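Local coordinates for protein MRG701 (Oryza sativa, PDB 5IN1) that probably reads methylated histone tails through its chromodomain, as relatives in the MRG family do, and forms dimers through that domain, at residues A[31-36]-A[46-51]. Residues are numbered along the deposited sequence; the frame is centred on the assembly and turned at random.
Sequences EWRYHV and DEWVTN
The indole of Trp48 is gripped on both faces by side chains of the facing strand, a compact example of cross-strand packing on both faces of one indole. On one face the guanidinium of Arg33 lies flat, its plane only 3° from that of the ring, with CZ 3.4 Å from Trp48 CE2 in a stacked cation-pi contact. The Arg33 chain, extended from CG to NE, also runs across the indole, CD giving a CH-pi contact to the six-membered ring. On the opposite face His35 stands nearly upright, ring planes at 81°, in an edge-to-face pair that brings CD2 3.6 Å from Trp48 NE1. With chi1 at -156° the His35 imidazole swings clear of its own backbone N and stands edge-on to the indole, while His35 CB makes a CH-pi contact 3.8 Å from the centroid of the six-membered ring. Salt bridging of Arg33 NH2 to Glu26 and a hydrogen bond from His35 ND1 to Gln23 probably help hold both flanking groups.

Across the sheet, Tyr34, Val36 and Val49 face the other way, Val36 CG1 meeting Val49 CG2 at 4.1 Å. Between these faces paired bonds join the backbones: Tyr34 N to Val49 O and Val49 N to Tyr34 O (2.8 Å), then Val36 N to Glu47 O and Glu47 N to Val36 O, the last the longest at 3.2 Å. Near Asn51, a water accepts from its N and donates to Trp32 O (2.6 Å).

The two strands form an antiparallel hairpin in the chromodomain's curved sheet. Strand 47-50 is at its margin within the chain, strand 16-28 flanks strand 31-38 on the other side, and Leu54 of strand 54-56 packs against Tyr34 and Val49.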
loop_
_atom_site.group_PDB
_atom_site.type_symbol
_atom_site.label_atom_id
_atom_site.label_comp_id
_atom_site.label_asym_id
_atom_site.label_seq_id
_atom_site.Cartn_x
_atom_site.Cartn_y
_atom_site.Cartn_z
ATOM N N GLU A 31 4.505 -3.861 -3.382
ATOM C CA GLU A 31 3.746 -5.068 -3.678
ATOM C C GLU A 31 2.737 -5.330 -2.571
ATOM O O GLU A 31 3.098 -5.452 -1.408
ATOM C CB GLU A 31 4.696 -6.267 -3.830
ATOM C CG GLU A 31 4.057 -7.591 -4.236
ATOM C CD GLU A 31 5.092 -8.597 -4.744
ATOM O OE1 GLU A 31 5.821 -8.268 -5.712
ATOM O OE2 GLU A 31 5.187 -9.696 -4.163
ATOM N N TRP A 32 1.468 -5.427 -2.944
ATOM C CA TRP A 32 0.438 -5.826 -1.997
ATOM C C TRP A 32 0.404 -7.347 -1.818
ATOM O O TRP A 32 0.503 -8.100 -2.793
ATOM C CB TRP A 32 -0.937 -5.330 -2.457
ATOM C CG TRP A 32 -1.161 -3.864 -2.198
ATOM C CD1 TRP A 32 -1.085 -2.842 -3.108
ATOM C CD2 TRP A 32 -1.484 -3.261 -0.941
ATOM N NE1 TRP A 32 -1.340 -1.644 -2.489
ATOM C CE2 TRP A 32 -1.584 -1.863 -1.160
ATOM C CE3 TRP A 32 -1.687 -3.757 0.346
ATOM C CZ2 TRP A 32 -1.892 -0.962 -0.137
ATOM C CZ3 TRP A 32 -1.998 -2.869 1.363
ATOM C CH2 TRP A 32 -2.087 -1.475 1.114
ATOM N N ARG A 33 0.261 -7.802 -0.577
ATOM C CA ARG A 33 -0.101 -9.202 -0.336
ATOM C C ARG A 33 -1.329 -9.247 0.549
ATOM O O ARG A 33 -1.592 -8.320 1.325
ATOM C CB ARG A 33 1.052 -10.002 0.290
ATOM C CG ARG A 33 1.470 -9.565 1.686
ATOM C CD ARG A 33 2.528 -10.512 2.239
ATOM N NE ARG A 33 2.756 -10.320 3.673
ATOM C CZ ARG A 33 3.360 -11.208 4.455
ATOM N NH1 ARG A 33 3.793 -12.356 3.945
ATOM N NH2 ARG A 33 3.534 -10.943 5.749
ATOM N N TYR A 34 -2.093 -10.324 0.415
ATOM C CA TYR A 34 -3.399 -10.445 1.031
ATOM C C TYR A 34 -3.512 -11.801 1.698
ATOM O O TYR A 34 -3.277 -12.826 1.051
ATOM C CB TYR A 34 -4.498 -10.290 -0.018
ATOM C CG TYR A 34 -4.398 -9.018 -0.826
ATOM C CD1 TYR A 34 -4.856 -7.815 -0.310
ATOM C CD2 TYR A 34 -3.837 -9.011 -2.090
ATOM C CE1 TYR A 34 -4.759 -6.638 -1.046
ATOM C CE2 TYR A 34 -3.747 -7.851 -2.827
ATOM C CZ TYR A 34 -4.221 -6.671 -2.305
ATOM O OH TYR A 34 -4.121 -5.505 -3.040
ATOM N N HIS A 35 -3.882 -11.813 2.972
ATOM C CA HIS A 35 -4.100 -13.073 3.664
ATOM C C HIS A 35 -5.573 -13.357 3.499
ATOM O O HIS A 35 -6.406 -12.579 3.955
ATOM C CB HIS A 35 -3.699 -13.008 5.148
ATOM C CG HIS A 35 -3.373 -14.341 5.745
ATOM N ND1 HIS A 35 -4.313 -15.134 6.374
ATOM C CD2 HIS A 35 -2.203 -15.031 5.808
ATOM C CE1 HIS A 35 -3.736 -16.244 6.802
ATOM N NE2 HIS A 35 -2.459 -16.206 6.474
ATOM N N VAL A 36 -5.889 -14.449 2.807
ATOM C CA VAL A 36 -7.271 -14.733 2.450
ATOM C C VAL A 36 -7.768 -16.022 3.075
ATOM O O VAL A 36 -6.997 -16.943 3.338
ATOM C CB VAL A 36 -7.452 -14.806 0.911
ATOM C CG1 VAL A 36 -7.072 -13.458 0.265
ATOM C CG2 VAL A 36 -6.665 -15.982 0.290
ATOM N N ASP A 46 -6.033 -20.984 4.700
ATOM C CA ASP A 46 -5.795 -19.538 4.754
ATOM C C ASP A 46 -4.336 -19.246 4.416
ATOM O O ASP A 46 -3.439 -19.937 4.915
ATOM C CB ASP A 46 -6.106 -18.970 6.132
ATOM C CG ASP A 46 -7.571 -19.061 6.504
ATOM O OD1 ASP A 46 -8.392 -19.619 5.742
ATOM O OD2 ASP A 46 -7.896 -18.580 7.602
ATOM N N GLU A 47 -4.095 -18.254 3.570
ATOM C CA GLU A 47 -2.735 -18.051 3.072
ATOM C C GLU A 47 -2.538 -16.655 2.518
ATOM O O GLU A 47 -3.499 -15.965 2.174
ATOM C CB GLU A 47 -2.403 -19.075 1.991
ATOM C CG GLU A 47 -3.263 -18.914 0.745
ATOM C CD GLU A 47 -2.928 -19.927 -0.338
ATOM O OE1 GLU A 47 -3.764 -20.108 -1.245
ATOM O OE2 GLU A 47 -1.851 -20.557 -0.268
ATOM N N TRP A 48 -1.276 -16.246 2.438
ATOM C CA TRP A 48 -0.903 -15.020 1.758
ATOM C C TRP A 48 -0.866 -15.235 0.263
ATOM O O TRP A 48 -0.250 -16.190 -0.219
ATOM C CB TRP A 48 0.487 -14.535 2.184
ATOM C CG TRP A 48 0.603 -14.020 3.568
ATOM C CD1 TRP A 48 1.228 -14.632 4.619
ATOM C CD2 TRP A 48 0.120 -12.769 4.065
ATOM N NE1 TRP A 48 1.147 -13.847 5.735
ATOM C CE2 TRP A 48 0.471 -12.696 5.424
ATOM C CE3 TRP A 48 -0.580 -11.701 3.486
ATOM C CZ2 TRP A 48 0.141 -11.597 6.222
ATOM C CZ3 TRP A 48 -0.909 -10.609 4.277
ATOM C CH2 TRP A 48 -0.545 -10.566 5.634
ATOM N N VAL A 49 -1.514 -14.344 -0.478
ATOM C CA VAL A 49 -1.413 -14.363 -1.926
ATOM C C VAL A 49 -1.151 -12.976 -2.485
ATOM O O VAL A 49 -1.466 -11.954 -1.856
ATOM C CB VAL A 49 -2.702 -14.925 -2.569
ATOM C CG1 VAL A 49 -2.995 -16.346 -2.064
ATOM C CG2 VAL A 49 -3.868 -14.002 -2.295
ATOM N N THR A 50 -0.612 -12.933 -3.694
ATOM C CA THR A 50 -0.429 -11.665 -4.369
ATOM C C THR A 50 -1.531 -11.433 -5.403
ATOM O O THR A 50 -2.429 -12.274 -5.585
ATOM C CB THR A 50 0.972 -11.586 -4.997
ATOM O OG1 THR A 50 1.285 -12.844 -5.592
ATOM C CG2 THR A 50 1.989 -11.306 -3.893
ATOM N N ASN A 51 -1.494 -10.268 -6.041
ATOM C CA ASN A 51 -2.586 -9.799 -6.874
ATOM C C ASN A 51 -2.964 -10.744 -8.011
ATOM O O ASN A 51 -4.137 -10.853 -8.397
ATOM C CB ASN A 51 -2.212 -8.423 -7.432
ATOM C CG ASN A 51 -3.292 -7.830 -8.274
ATOM O OD1 ASN A 51 -4.334 -7.444 -7.760
ATOM N ND2 ASN A 51 -3.051 -7.728 -9.580
HETATM O O HOH W 1 0.472 -8.329 -5.407
HETATM O O HOH W 2 -3.224 -5.461 -5.517
#